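Local coordinates for uncharacterized protein (PDB 4R1D) that probably acts as a lipase effector of the type VI secretion system, an alpha/beta hydrolase that binds calcium and pairs with the inhibitor Tli4, at residues Pro48-Ile52 with Val230-Tyr234; Val204-Gly208 with Val222-Ile226; Trp338-Ala344 with Arg441-Gly447. All coordinates share one frame; numbering follows the deposited sequence.

Contact 1: Pro48-Ile52 with Val230-Tyr234; sequences PLPVI and VLPFY
Pro48 lies against the CD1 and CE1 half of the Tyr234 ring, with its CB 3.6 Å from Tyr234 CD1. Two residues on, Pro50 is nearest Tyr234 CE2, which lies 3.8 Å from Pro50 CG. Both prolines approach the ring at a slant. Each proline and the tyrosine side chain point in roughly opposite directions where they overlap. The CB atoms of both prolines point toward the helix, and that of Leu49 away.

Val230 sits one helical turn before Tyr234. Its CG1 lies at the edge of the tyrosine ring, in the ring plane. The same methyl touches Pro50, where CB is 4.0 Å from Val230 CG1. It gets there because CG1 is anti to the backbone N (chi1 180°). Val230 CG2 turns to Ile52, two residues after Pro50, and Ile52 CD1 is 4.2 Å from it. Leu231 CD2 adds only a loose touch on Pro50. No hydrogen bond joins the two segments. The grip is apolar and mostly buried.

One ring face of Tyr234 is covered by its neighbour Phe233, whose CD2 stands 3.7 Å above the plane of the Tyr234 ring. The hydroxyl is tied elsewhere, to the carboxylate of Asp203 and the indole NE1 of Trp205. Asp203 is a calcium ligand, so Tyr234 is a second-shell residue, and its bond would be expected to steady that carboxylate.

The helix is kinked at Pro232, which has no N-H to give to the turn before. The two segments run nearly antiparallel, at 156°, with axes 10.2 Å apart. Helix 215-238 thus packs along strand 48-54 on its way from strand 201-206 to strand 250-255. This is a beta-alpha-beta crossover over one intervening strand, as in the alpha/beta-hydrolase fold.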
ATOM      1  N   PRO A  48      -5.006  -2.525  32.147  1.00 29.97           N
ATOM      2  CA  PRO A  48      -4.479  -2.105  30.847  1.00 23.19           C
ATOM      3  C   PRO A  48      -5.586  -1.649  29.917  1.00 24.39           C
ATOM      4  O   PRO A  48      -6.673  -2.228  29.917  1.00 26.09           O
ATOM      5  CB  PRO A  48      -3.814  -3.377  30.310  1.00 29.43           C
ATOM      6  CG  PRO A  48      -4.492  -4.490  31.034  1.00 30.69           C
ATOM      7  CD  PRO A  48      -4.806  -3.961  32.391  1.00 33.75           C
ATOM      8  N   LEU A  49      -5.303  -0.606  29.138  1.00 19.27           N
ATOM      9  CA  LEU A  49      -6.254  -0.071  28.175  1.00 17.89           C
ATOM     10  C   LEU A  49      -5.472   0.209  26.895  1.00 20.47           C
ATOM     11  O   LEU A  49      -4.896   1.285  26.738  1.00 22.18           O
ATOM     12  CB  LEU A  49      -6.889   1.221  28.712  1.00 16.86           C
ATOM     13  CG  LEU A  49      -8.091   1.784  27.951  1.00 23.72           C
ATOM     14  CD1 LEU A  49      -9.045   0.671  27.629  1.00 25.45           C
ATOM     15  CD2 LEU A  49      -8.810   2.884  28.751  1.00 17.89           C
ATOM     16  N   PRO A  50      -5.421  -0.771  25.980  1.00 16.91           N
ATOM     17  CA  PRO A  50      -4.579  -0.564  24.800  1.00 14.42           C
ATOM     18  C   PRO A  50      -5.111   0.514  23.863  1.00 14.81           C
ATOM     19  O   PRO A  50      -6.305   0.576  23.609  1.00 16.25           O
ATOM     20  CB  PRO A  50      -4.605  -1.935  24.094  1.00 16.54           C
ATOM     21  CG  PRO A  50      -4.968  -2.902  25.155  1.00 15.38           C
ATOM     22  CD  PRO A  50      -5.951  -2.142  26.038  1.00 15.98           C
ATOM     23  N   VAL A  51      -4.201   1.346  23.372  1.00 16.21           N
ATOM     24  CA  VAL A  51      -4.498   2.316  22.330  1.00 12.42           C
ATOM     25  C   VAL A  51      -3.918   1.766  21.031  1.00 13.27           C
ATOM     26  O   VAL A  51      -2.716   1.574  20.935  1.00 14.95           O
ATOM     27  CB  VAL A  51      -3.876   3.676  22.663  1.00 16.70           C
ATOM     28  CG1 VAL A  51      -4.064   4.659  21.510  1.00 15.83           C
ATOM     29  CG2 VAL A  51      -4.510   4.229  23.955  1.00 15.72           C
ATOM     30  N   ILE A  52      -4.775   1.517  20.039  1.00 13.48           N
ATOM     31  CA  ILE A  52      -4.340   0.930  18.780  1.00 14.60           C
ATOM     32  C   ILE A  52      -4.240   2.027  17.730  1.00 16.19           C
ATOM     33  O   ILE A  52      -5.246   2.627  17.359  1.00 14.01           O
ATOM     34  CB  ILE A  52      -5.357  -0.112  18.259  1.00 14.69           C
ATOM     35  CG1 ILE A  52      -5.792  -1.067  19.376  1.00 15.23           C
ATOM     36  CG2 ILE A  52      -4.768  -0.882  17.058  1.00 16.76           C
ATOM     37  CD1 ILE A  52      -4.662  -1.885  19.988  1.00 17.18           C
ATOM     38  N   VAL A 230      -2.042  -8.270  20.471  1.00 14.55           N
ATOM     39  CA  VAL A 230      -2.130  -7.305  21.559  1.00 14.69           C
ATOM     40  C   VAL A 230      -2.676  -7.903  22.854  1.00 16.38           C
ATOM     41  O   VAL A 230      -2.031  -7.823  23.892  1.00 21.41           O
ATOM     42  CB  VAL A 230      -2.965  -6.085  21.163  1.00 13.97           C
ATOM     43  CG1 VAL A 230      -3.030  -5.110  22.329  1.00 17.24           C
ATOM     44  CG2 VAL A 230      -2.348  -5.428  19.941  1.00 15.74           C
ATOM     45  N   LEU A 231      -3.854  -8.510  22.800  1.00 15.95           N
ATOM     46  CA  LEU A 231      -4.484  -8.962  24.041  1.00 19.06           C
ATOM     47  C   LEU A 231      -3.715 -10.123  24.689  1.00 20.44           C
ATOM     48  O   LEU A 231      -3.546 -10.142  25.909  1.00 18.55           O
ATOM     49  CB  LEU A 231      -5.961  -9.292  23.837  1.00 18.64           C
ATOM     50  CG  LEU A 231      -6.823  -8.093  23.415  1.00 22.22           C
ATOM     51  CD1 LEU A 231      -8.281  -8.488  23.263  1.00 21.73           C
ATOM     52  CD2 LEU A 231      -6.686  -6.947  24.403  1.00 20.72           C
ATOM     53  N   PRO A 232      -3.214 -11.072  23.878  1.00 18.59           N
ATOM     54  CA  PRO A 232      -2.458 -12.158  24.516  1.00 21.32           C
ATOM     55  C   PRO A 232      -1.217 -11.669  25.265  1.00 19.89           C
ATOM     56  O   PRO A 232      -0.820 -12.280  26.253  1.00 23.57           O
ATOM     57  CB  PRO A 232      -2.082 -13.057  23.337  1.00 22.71           C
ATOM     58  CG  PRO A 232      -3.246 -12.896  22.394  1.00 21.94           C
ATOM     59  CD  PRO A 232      -3.593 -11.406  22.493  1.00 17.91           C
ATOM     60  N   PHE A 233      -0.604 -10.580  24.819  1.00 18.57           N
ATOM     61  CA  PHE A 233       0.479 -10.021  25.616  1.00 19.75           C
ATOM     62  C   PHE A 233       0.006  -9.723  27.045  1.00 23.19           C
ATOM     63  O   PHE A 233       0.697 -10.053  28.007  1.00 25.13           O
ATOM     64  CB  PHE A 233       1.073  -8.761  24.977  1.00 22.18           C
ATOM     65  CG  PHE A 233       2.036  -8.031  25.877  1.00 24.74           C
ATOM     66  CD1 PHE A 233       3.376  -8.390  25.919  1.00 27.96           C
ATOM     67  CD2 PHE A 233       1.600  -7.001  26.698  1.00 26.29           C
ATOM     68  CE1 PHE A 233       4.268  -7.729  26.753  1.00 29.26           C
ATOM     69  CE2 PHE A 233       2.489  -6.333  27.537  1.00 27.30           C
ATOM     70  CZ  PHE A 233       3.825  -6.701  27.565  1.00 32.90           C
ATOM     71  N   TYR A 234      -1.160  -9.092  27.187  1.00 21.98           N
ATOM     72  CA  TYR A 234      -1.663  -8.744  28.519  1.00 19.43           C
ATOM     73  C   TYR A 234      -2.143  -9.979  29.276  1.00 21.35           C
ATOM     74  O   TYR A 234      -1.981 -10.063  30.496  1.00 22.16           O
ATOM     75  CB  TYR A 234      -2.752  -7.664  28.451  1.00 17.12           C
ATOM     76  CG  TYR A 234      -2.185  -6.374  27.927  1.00 21.85           C
ATOM     77  CD1 TYR A 234      -1.407  -5.557  28.740  1.00 24.35           C
ATOM     78  CD2 TYR A 234      -2.374  -5.997  26.606  1.00 20.45           C
ATOM     79  CE1 TYR A 234      -0.855  -4.385  28.252  1.00 20.50           C
ATOM     80  CE2 TYR A 234      -1.822  -4.837  26.115  1.00 18.41           C
ATOM     81  CZ  TYR A 234      -1.071  -4.036  26.935  1.00 22.74           C
ATOM     82  OH  TYR A 234      -0.528  -2.875  26.429  1.00 23.52           O
TER

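Contact 2: Val204-Gly208 with Val222-Ile226; sequences VWCAG and VRDYI
Tyr225 reaches from helix 215-238 to the end of strand 201-206 and rests on Trp205, Cys206 and Ala207. This is the first half of a beta-alpha-beta crossover, in which the strand runs out into a loop and the chain returns as the helix.

The apolar contacts centre on Ala207. Its CB is 3.7 Å from Tyr225 CD2. Val222, three residues before Tyr225 on the helix, brings CG2 to 4.1 Å from the same Ala207 CB. Ala207 is the centre of an inverse gamma turn, which bends the chain just after the strand. Ile52 of the adjacent strand also packs on this methyl. Trp205 CB adds a looser touch, 4.2 Å from Tyr225 CE2.

The polar contact near the tyrosine comes from Lys138. It makes a cation-pi contact with the Tyr225 ring and a hydrogen bond to Cys206 O, so one amine serves both segments. Arg223 and Asp224 pair in a salt bridge on the helix, away from the strand.

Tyr225 CG is anti to the backbone N (chi1 173°), which extends the ring toward the strand. Its hydroxyl ends at the indole edge, near the indole plane, with OH 3.4 Å from Trp205 CE3.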
ATOM      1  N   VAL A 204       0.501   2.122  23.640  1.00 13.56           N
ATOM      2  CA  VAL A 204       0.190   2.332  22.222  1.00 16.38           C
ATOM      3  C   VAL A 204       0.760   1.203  21.368  1.00 17.17           C
ATOM      4  O   VAL A 204       1.970   0.976  21.369  1.00 18.11           O
ATOM      5  CB  VAL A 204       0.774   3.655  21.710  1.00 14.23           C
ATOM      6  CG1 VAL A 204       0.417   3.862  20.232  1.00 15.10           C
ATOM      7  CG2 VAL A 204       0.261   4.844  22.566  1.00 15.02           C
ATOM      8  N   TRP A 205      -0.117   0.523  20.630  1.00 14.09           N
ATOM      9  CA  TRP A 205       0.275  -0.553  19.726  1.00 17.12           C
ATOM     10  C   TRP A 205      -0.001  -0.079  18.309  1.00 15.72           C
ATOM     11  O   TRP A 205      -0.939   0.675  18.084  1.00 16.02           O
ATOM     12  CB  TRP A 205      -0.541  -1.814  20.011  1.00 16.80           C
ATOM     13  CG  TRP A 205      -0.237  -2.402  21.349  1.00 14.83           C
ATOM     14  CD1 TRP A 205      -0.662  -1.938  22.561  1.00 17.65           C
ATOM     15  CD2 TRP A 205       0.557  -3.568  21.617  1.00 15.31           C
ATOM     16  NE1 TRP A 205      -0.186  -2.750  23.569  1.00 16.54           N
ATOM     17  CE2 TRP A 205       0.573  -3.749  23.016  1.00 14.55           C
ATOM     18  CE3 TRP A 205       1.259  -4.471  20.809  1.00 17.54           C
ATOM     19  CZ2 TRP A 205       1.254  -4.804  23.627  1.00 18.57           C
ATOM     20  CZ3 TRP A 205       1.940  -5.518  21.416  1.00 19.99           C
ATOM     21  CH2 TRP A 205       1.938  -5.670  22.815  1.00 17.46           C
ATOM     22  N   CYS A 206       0.818  -0.515  17.361  1.00 16.34           N
ATOM     23  CA  CYS A 206       0.761   0.025  16.007  1.00 13.81           C
ATOM     24  C   CYS A 206       0.203  -0.994  15.023  1.00 15.49           C
ATOM     25  O   CYS A 206       0.884  -1.961  14.668  1.00 15.93           O
ATOM     26  CB  CYS A 206       2.153   0.437  15.556  1.00 15.87           C
ATOM     27  SG  CYS A 206       2.185   1.304  13.964  1.00 17.04           S
ATOM     28  N   ALA A 207      -1.030  -0.766  14.583  1.00 15.61           N
ATOM     29  CA  ALA A 207      -1.696  -1.692  13.674  1.00 13.46           C
ATOM     30  C   ALA A 207      -1.435  -1.351  12.216  1.00 16.63           C
ATOM     31  O   ALA A 207      -2.357  -1.014  11.469  1.00 16.67           O
ATOM     32  CB  ALA A 207      -3.194  -1.723  13.953  1.00 17.14           C
ATOM     33  N   GLY A 208      -0.176  -1.437  11.802  1.00 15.89           N
ATOM     34  CA  GLY A 208       0.140  -1.264  10.391  1.00 15.11           C
ATOM     35  C   GLY A 208      -0.648  -2.277   9.569  1.00 14.03           C
ATOM     36  O   GLY A 208      -0.999  -3.359  10.064  1.00 16.67           O
ATOM     37  N   VAL A 222      -6.666  -6.102  11.226  1.00 13.14           N
ATOM     38  CA  VAL A 222      -6.510  -5.351  12.474  1.00 14.34           C
ATOM     39  C   VAL A 222      -7.202  -6.077  13.632  1.00 14.26           C
ATOM     40  O   VAL A 222      -6.668  -6.155  14.746  1.00 14.88           O
ATOM     41  CB  VAL A 222      -7.011  -3.887  12.331  1.00 12.92           C
ATOM     42  CG1 VAL A 222      -7.081  -3.200  13.677  1.00 15.27           C
ATOM     43  CG2 VAL A 222      -6.092  -3.124  11.389  1.00 14.98           C
ATOM     44  N   ARG A 223      -8.384  -6.625  13.363  1.00 15.01           N
ATOM     45  CA  ARG A 223      -9.055  -7.475  14.340  1.00 15.92           C
ATOM     46  C   ARG A 223      -8.097  -8.577  14.786  1.00 16.78           C
ATOM     47  O   ARG A 223      -7.869  -8.779  15.986  1.00 17.94           O
ATOM     48  CB  ARG A 223     -10.331  -8.089  13.749  1.00 15.75           C
ATOM     49  CG  ARG A 223     -11.125  -8.940  14.749  1.00 22.46           C
ATOM     50  CD  ARG A 223     -11.416 -10.341  14.229  1.00 31.91           C
ATOM     51  NE  ARG A 223     -11.756 -11.250  15.326  1.00 36.12           N
ATOM     52  CZ  ARG A 223     -10.943 -12.196  15.797  1.00 37.31           C
ATOM     53  NH1 ARG A 223      -9.746 -12.384  15.255  1.00 38.41           N
ATOM     54  NH2 ARG A 223     -11.333 -12.972  16.802  1.00 40.86           N
ATOM     55  N   ASP A 224      -7.506  -9.282  13.826  1.00 15.10           N
ATOM     56  CA  ASP A 224      -6.616 -10.387  14.188  1.00 16.01           C
ATOM     57  C   ASP A 224      -5.434  -9.903  15.031  1.00 19.39           C
ATOM     58  O   ASP A 224      -5.024 -10.573  15.983  1.00 19.58           O
ATOM     59  CB  ASP A 224      -6.119 -11.138  12.949  1.00 20.86           C
ATOM     60  CG  ASP A 224      -7.228 -11.906  12.237  1.00 24.65           C
ATOM     61  OD1 ASP A 224      -8.321 -12.105  12.820  1.00 28.30           O
ATOM     62  OD2 ASP A 224      -7.000 -12.318  11.081  1.00 29.13           O
ATOM     63  N   TYR A 225      -4.896  -8.733  14.677  1.00 14.64           N
ATOM     64  CA  TYR A 225      -3.767  -8.158  15.388  1.00 18.20           C
ATOM     65  C   TYR A 225      -4.150  -7.909  16.842  1.00 16.67           C
ATOM     66  O   TYR A 225      -3.423  -8.292  17.759  1.00 15.20           O
ATOM     67  CB  TYR A 225      -3.325  -6.847  14.711  1.00 15.39           C
ATOM     68  CG  TYR A 225      -2.268  -6.080  15.458  1.00 17.03           C
ATOM     69  CD1 TYR A 225      -1.030  -6.644  15.724  1.00 14.03           C
ATOM     70  CD2 TYR A 225      -2.502  -4.777  15.888  1.00 16.18           C
ATOM     71  CE1 TYR A 225      -0.058  -5.942  16.400  1.00 13.96           C
ATOM     72  CE2 TYR A 225      -1.537  -4.067  16.559  1.00 14.67           C
ATOM     73  CZ  TYR A 225      -0.322  -4.644  16.819  1.00 13.19           C
ATOM     74  OH  TYR A 225       0.652  -3.939  17.480  1.00 15.88           O
ATOM     75  N   ILE A 226      -5.300  -7.280  17.058  1.00 16.85           N
ATOM     76  CA  ILE A 226      -5.743  -6.999  18.423  1.00 14.87           C
ATOM     77  C   ILE A 226      -5.996  -8.299  19.196  1.00 17.54           C
ATOM     78  O   ILE A 226      -5.512  -8.465  20.308  1.00 15.88           O
ATOM     79  CB  ILE A 226      -7.020  -6.136  18.437  1.00 14.91           C
ATOM     80  CG1 ILE A 226      -6.753  -4.766  17.808  1.00 16.55           C
ATOM     81  CG2 ILE A 226      -7.556  -5.971  19.853  1.00 17.69           C
ATOM     82  CD1 ILE A 226      -8.026  -4.039  17.418  1.00 16.26           C
TER

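Contact 3: Trp338-Ala344 with Arg441-Gly447; sequences WLFLCDA and RDLIWKG
Phe340, Leu443 and Trp445 bury the most surface in this contact between two parallel strands. Phe340 bonds to both of the others through its backbone. Its N gives a nearly straight bond to Leu443 O (2.8 Å, 174°), and its O receives Trp445 N at 2.9 Å. The ladder goes on in both directions. Leu443 N bonds to Trp338 O, Cys342 N bonds to Trp445 O, and Gly447 N bonds to Cys342 O. Weaker CA-H...O contacts lie between these bonds.

The Phe340 ring turns back beside Asp442, with CG anti to the carbonyl carbon (chi1 -54°). Its CE2 is 3.5 Å from Asp442 OD1, and the ring and carboxylate planes are almost perpendicular, 89° apart. Asp442 OD1 has a charged partner in Arg333. Ile444 and Cys342 share this side of the sheet, and Cys342 SG is 3.9 Å from Ile444 CG2.

Leu443 and Trp445 point to the other side. Leu443 lies alongside Leu339, their CD1 atoms 3.8 Å apart. Leu443 CB meets the edge of the Trp338 indole, 4.1 Å from Trp338 CE3. Trp445 runs side by side with Leu341, and its CD1 is 3.8 Å from Leu341 CD1. Leu339 CD1 is 4.0 Å from Trp445 CD1. Trp445 NE1 is hydrogen-bonded to the hydroxyl of Tyr291.

The pair forms the middle of a small mixed sheet. Strand 358-359 flanks 339-342, where Trp338 and Leu339 both face Tyr359 in a classic beta bulge. Strand 477-479 flanks 443-446 on the other edge. Both flanking strands run antiparallel to their neighbours. Helix 289-296 packs on Leu339, Leu443 and Trp445, and helix 365-370 covers Trp338 and Leu339.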
ATOM      1  N   TRP A 338     -17.439  17.636  -8.805  1.00 16.26           N
ATOM      2  CA  TRP A 338     -16.105  18.071  -8.419  1.00 17.46           C
ATOM      3  C   TRP A 338     -15.148  18.082  -9.601  1.00 17.46           C
ATOM      4  O   TRP A 338     -14.021  18.530  -9.490  1.00 17.35           O
ATOM      5  CB  TRP A 338     -15.564  17.179  -7.299  1.00 16.05           C
ATOM      6  CG  TRP A 338     -15.636  15.694  -7.565  1.00 18.58           C
ATOM      7  CD1 TRP A 338     -16.626  14.840  -7.170  1.00 17.01           C
ATOM      8  CD2 TRP A 338     -14.667  14.891  -8.251  1.00 14.77           C
ATOM      9  NE1 TRP A 338     -16.332  13.557  -7.567  1.00 15.43           N
ATOM     10  CE2 TRP A 338     -15.142  13.564  -8.241  1.00 17.20           C
ATOM     11  CE3 TRP A 338     -13.449  15.169  -8.879  1.00 15.26           C
ATOM     12  CZ2 TRP A 338     -14.433  12.508  -8.830  1.00 17.41           C
ATOM     13  CZ3 TRP A 338     -12.750  14.117  -9.470  1.00 18.25           C
ATOM     14  CH2 TRP A 338     -13.248  12.807  -9.436  1.00 16.67           C
ATOM     15  N   LEU A 339     -15.602  17.588 -10.749  1.00 15.43           N
ATOM     16  CA  LEU A 339     -14.749  17.529 -11.920  1.00 16.05           C
ATOM     17  C   LEU A 339     -15.370  18.432 -12.956  1.00 18.63           C
ATOM     18  O   LEU A 339     -16.463  18.149 -13.445  1.00 16.51           O
ATOM     19  CB  LEU A 339     -14.677  16.102 -12.467  1.00 15.09           C
ATOM     20  CG  LEU A 339     -13.923  15.920 -13.793  1.00 17.56           C
ATOM     21  CD1 LEU A 339     -12.448  16.283 -13.663  1.00 16.90           C
ATOM     22  CD2 LEU A 339     -14.058  14.491 -14.326  1.00 18.18           C
ATOM     23  N   PHE A 340     -14.681  19.517 -13.274  1.00 17.47           N
ATOM     24  CA  PHE A 340     -15.262  20.575 -14.099  1.00 19.87           C
ATOM     25  C   PHE A 340     -14.519  20.771 -15.410  1.00 20.29           C
ATOM     26  O   PHE A 340     -13.300  20.926 -15.434  1.00 18.99           O
ATOM     27  CB  PHE A 340     -15.274  21.899 -13.328  1.00 20.40           C
ATOM     28  CG  PHE A 340     -15.943  21.817 -11.990  1.00 20.60           C
ATOM     29  CD1 PHE A 340     -17.320  21.935 -11.878  1.00 20.87           C
ATOM     30  CD2 PHE A 340     -15.195  21.615 -10.839  1.00 17.48           C
ATOM     31  CE1 PHE A 340     -17.940  21.868 -10.648  1.00 22.27           C
ATOM     32  CE2 PHE A 340     -15.801  21.543  -9.604  1.00 20.88           C
ATOM     33  CZ  PHE A 340     -17.185  21.672  -9.500  1.00 21.93           C
ATOM     34  N   LEU A 341     -15.268  20.791 -16.510  1.00 18.72           N
ATOM     35  CA  LEU A 341     -14.705  21.083 -17.812  1.00 16.54           C
ATOM     36  C   LEU A 341     -15.079  22.521 -18.160  1.00 26.60           C
ATOM     37  O   LEU A 341     -16.255  22.822 -18.351  1.00 22.46           O
ATOM     38  CB  LEU A 341     -15.278  20.122 -18.854  1.00 21.72           C
ATOM     39  CG  LEU A 341     -14.617  18.749 -19.057  1.00 28.57           C
ATOM     40  CD1 LEU A 341     -14.045  18.136 -17.778  1.00 19.92           C
ATOM     41  CD2 LEU A 341     -15.573  17.785 -19.748  1.00 24.19           C
ATOM     42  N   CYS A 342     -14.082  23.401 -18.225  1.00 22.06           N
ATOM     43  CA  CYS A 342     -14.319  24.842 -18.370  1.00 23.99           C
ATOM     44  C   CYS A 342     -13.644  25.396 -19.613  1.00 24.79           C
ATOM     45  O   CYS A 342     -12.698  24.801 -20.137  1.00 23.21           O
ATOM     46  CB  CYS A 342     -13.773  25.594 -17.155  1.00 23.37           C
ATOM     47  SG  CYS A 342     -14.485  25.100 -15.574  1.00 24.97           S
ATOM     48  N   ASP A 343     -14.119  26.551 -20.075  1.00 26.54           N
ATOM     49  CA  ASP A 343     -13.488  27.222 -21.200  1.00 26.54           C
ATOM     50  C   ASP A 343     -12.363  28.144 -20.716  1.00 31.75           C
ATOM     51  O   ASP A 343     -12.091  28.228 -19.512  1.00 28.12           O
ATOM     52  CB  ASP A 343     -14.522  27.991 -22.041  1.00 28.90           C
ATOM     53  CG  ASP A 343     -15.199  29.125 -21.274  1.00 33.05           C
ATOM     54  OD1 ASP A 343     -14.623  29.651 -20.296  1.00 29.38           O
ATOM     55  OD2 ASP A 343     -16.319  29.514 -21.668  1.00 34.32           O
ATOM     56  N   ALA A 344     -11.722  28.834 -21.658  1.00 29.84           N
ATOM     57  CA  ALA A 344     -10.604  29.728 -21.354  1.00 33.65           C
ATOM     58  C   ALA A 344     -10.946  30.808 -20.327  1.00 38.16           C
ATOM     59  O   ALA A 344     -10.067  31.288 -19.614  1.00 40.31           O
ATOM     60  CB  ALA A 344     -10.068  30.362 -22.635  1.00 37.62           C
ATOM     61  N   ARG A 441      -9.389  20.325  -4.798  1.00 19.40           N
ATOM     62  CA  ARG A 441     -10.780  20.197  -4.390  1.00 18.01           C
ATOM     63  C   ARG A 441     -11.725  20.394  -5.579  1.00 16.97           C
ATOM     64  O   ARG A 441     -12.712  19.675  -5.723  1.00 15.11           O
ATOM     65  CB  ARG A 441     -11.085  21.181  -3.264  1.00 17.73           C
ATOM     66  CG  ARG A 441     -12.482  21.038  -2.689  1.00 12.74           C
ATOM     67  CD  ARG A 441     -13.475  22.030  -3.336  1.00 19.04           C
ATOM     68  NE  ARG A 441     -14.799  21.836  -2.770  1.00 18.76           N
ATOM     69  CZ  ARG A 441     -15.698  22.799  -2.563  1.00 19.95           C
ATOM     70  NH1 ARG A 441     -15.433  24.062  -2.877  1.00 16.68           N
ATOM     71  NH2 ARG A 441     -16.860  22.482  -2.021  1.00 17.97           N
ATOM     72  N   ASP A 442     -11.431  21.385  -6.415  1.00 19.95           N
ATOM     73  CA  ASP A 442     -12.096  21.497  -7.706  1.00 17.86           C
ATOM     74  C   ASP A 442     -11.117  21.012  -8.738  1.00 18.68           C
ATOM     75  O   ASP A 442     -10.040  21.589  -8.896  1.00 24.96           O
ATOM     76  CB  ASP A 442     -12.486  22.946  -8.026  1.00 18.74           C
ATOM     77  CG  ASP A 442     -13.564  23.472  -7.109  1.00 21.99           C
ATOM     78  OD1 ASP A 442     -14.366  22.659  -6.611  1.00 23.23           O
ATOM     79  OD2 ASP A 442     -13.620  24.700  -6.883  1.00 24.11           O
ATOM     80  N   LEU A 443     -11.472  19.935  -9.425  1.00 16.77           N
ATOM     81  CA  LEU A 443     -10.592  19.366 -10.413  1.00 17.33           C
ATOM     82  C   LEU A 443     -11.045  19.971 -11.730  1.00 21.35           C
ATOM     83  O   LEU A 443     -12.123  19.650 -12.220  1.00 18.40           O
ATOM     84  CB  LEU A 443     -10.735  17.847 -10.428  1.00 16.82           C
ATOM     85  CG  LEU A 443      -9.564  17.038 -10.990  1.00 17.47           C
ATOM     86  CD1 LEU A 443      -9.157  17.566 -12.356  1.00 21.03           C
ATOM     87  CD2 LEU A 443      -8.396  17.085 -10.033  1.00 20.13           C
ATOM     88  N   ILE A 444     -10.224  20.851 -12.290  1.00 16.97           N
ATOM     89  CA  ILE A 444     -10.631  21.635 -13.456  1.00 18.15           C
ATOM     90  C   ILE A 444      -9.781  21.376 -14.689  1.00 19.13           C
ATOM     91  O   ILE A 444      -8.566  21.517 -14.658  1.00 19.22           O
ATOM     92  CB  ILE A 444     -10.557  23.141 -13.153  1.00 18.50           C
ATOM     93  CG1 ILE A 444     -11.453  23.498 -11.966  1.00 21.11           C
ATOM     94  CG2 ILE A 444     -10.932  23.951 -14.399  1.00 20.10           C
ATOM     95  CD1 ILE A 444     -10.974  24.751 -11.206  1.00 22.70           C
ATOM     96  N   TRP A 445     -10.439  20.994 -15.782  1.00 15.74           N
ATOM     97  CA  TRP A 445      -9.792  20.918 -17.080  1.00 14.89           C
ATOM     98  C   TRP A 445     -10.203  22.194 -17.789  1.00 22.81           C
ATOM     99  O   TRP A 445     -11.387  22.392 -18.067  1.00 22.20           O
ATOM    100  CB  TRP A 445     -10.347  19.755 -17.891  1.00 18.51           C
ATOM    101  CG  TRP A 445      -9.795  18.389 -17.588  1.00 18.35           C
ATOM    102  CD1 TRP A 445     -10.418  17.386 -16.888  1.00 23.05           C
ATOM    103  CD2 TRP A 445      -8.548  17.851 -18.033  1.00 19.56           C
ATOM    104  NE1 TRP A 445      -9.623  16.265 -16.860  1.00 19.42           N
ATOM    105  CE2 TRP A 445      -8.470  16.524 -17.554  1.00 19.76           C
ATOM    106  CE3 TRP A 445      -7.487  18.359 -18.788  1.00 17.28           C
ATOM    107  CZ2 TRP A 445      -7.369  15.705 -17.800  1.00 16.75           C
ATOM    108  CZ3 TRP A 445      -6.396  17.543 -19.034  1.00 20.22           C
ATOM    109  CH2 TRP A 445      -6.341  16.233 -18.530  1.00 20.62           C
ATOM    110  N   LYS A 446      -9.240  23.057 -18.074  1.00 20.63           N
ATOM    111  CA  LYS A 446      -9.542  24.330 -18.715  1.00 22.93           C
ATOM    112  C   LYS A 446      -9.019  24.321 -20.145  1.00 23.81           C
ATOM    113  O   LYS A 446      -7.851  24.023 -20.385  1.00 23.13           O
ATOM    114  CB  LYS A 446      -8.916  25.468 -17.911  1.00 23.36           C
ATOM    115  CG  LYS A 446      -9.191  26.845 -18.469  1.00 28.88           C
ATOM    116  CD  LYS A 446      -8.441  27.908 -17.692  1.00 31.51           C
ATOM    117  CE  LYS A 446      -9.182  28.302 -16.433  1.00 39.58           C
ATOM    118  NZ  LYS A 446      -8.688  29.609 -15.903  1.00 52.04           N
ATOM    119  N   GLY A 447      -9.892  24.621 -21.105  1.00 23.81           N
ATOM    120  CA  GLY A 447      -9.507  24.588 -22.503  1.00 21.59           C
ATOM    121  C   GLY A 447     -10.644  24.128 -23.398  1.00 22.44           C
ATOM    122  O   GLY A 447     -11.769  23.968 -22.936  1.00 25.55           O
TER

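Overall arrangement
Contacts 1 and 2 both join helix 215-238 to the six-stranded parallel sheet, with centres about 9 Å apart. Strands 48-54 and 201-206 are neighbours in that sheet. The two contacts meet directly, where Val51 O receives Trp205 N. Along the chain, both segments of contact 2 fall between those of contact 1. Both lie near the calcium site. Contact 3 follows later in sequence and lies across the chain's centre, about 49 Å from contact 1 and 41 Å from contact 2 between centres. It builds a separate mixed sheet, away from the calcium and outside the parallel hydrolase core.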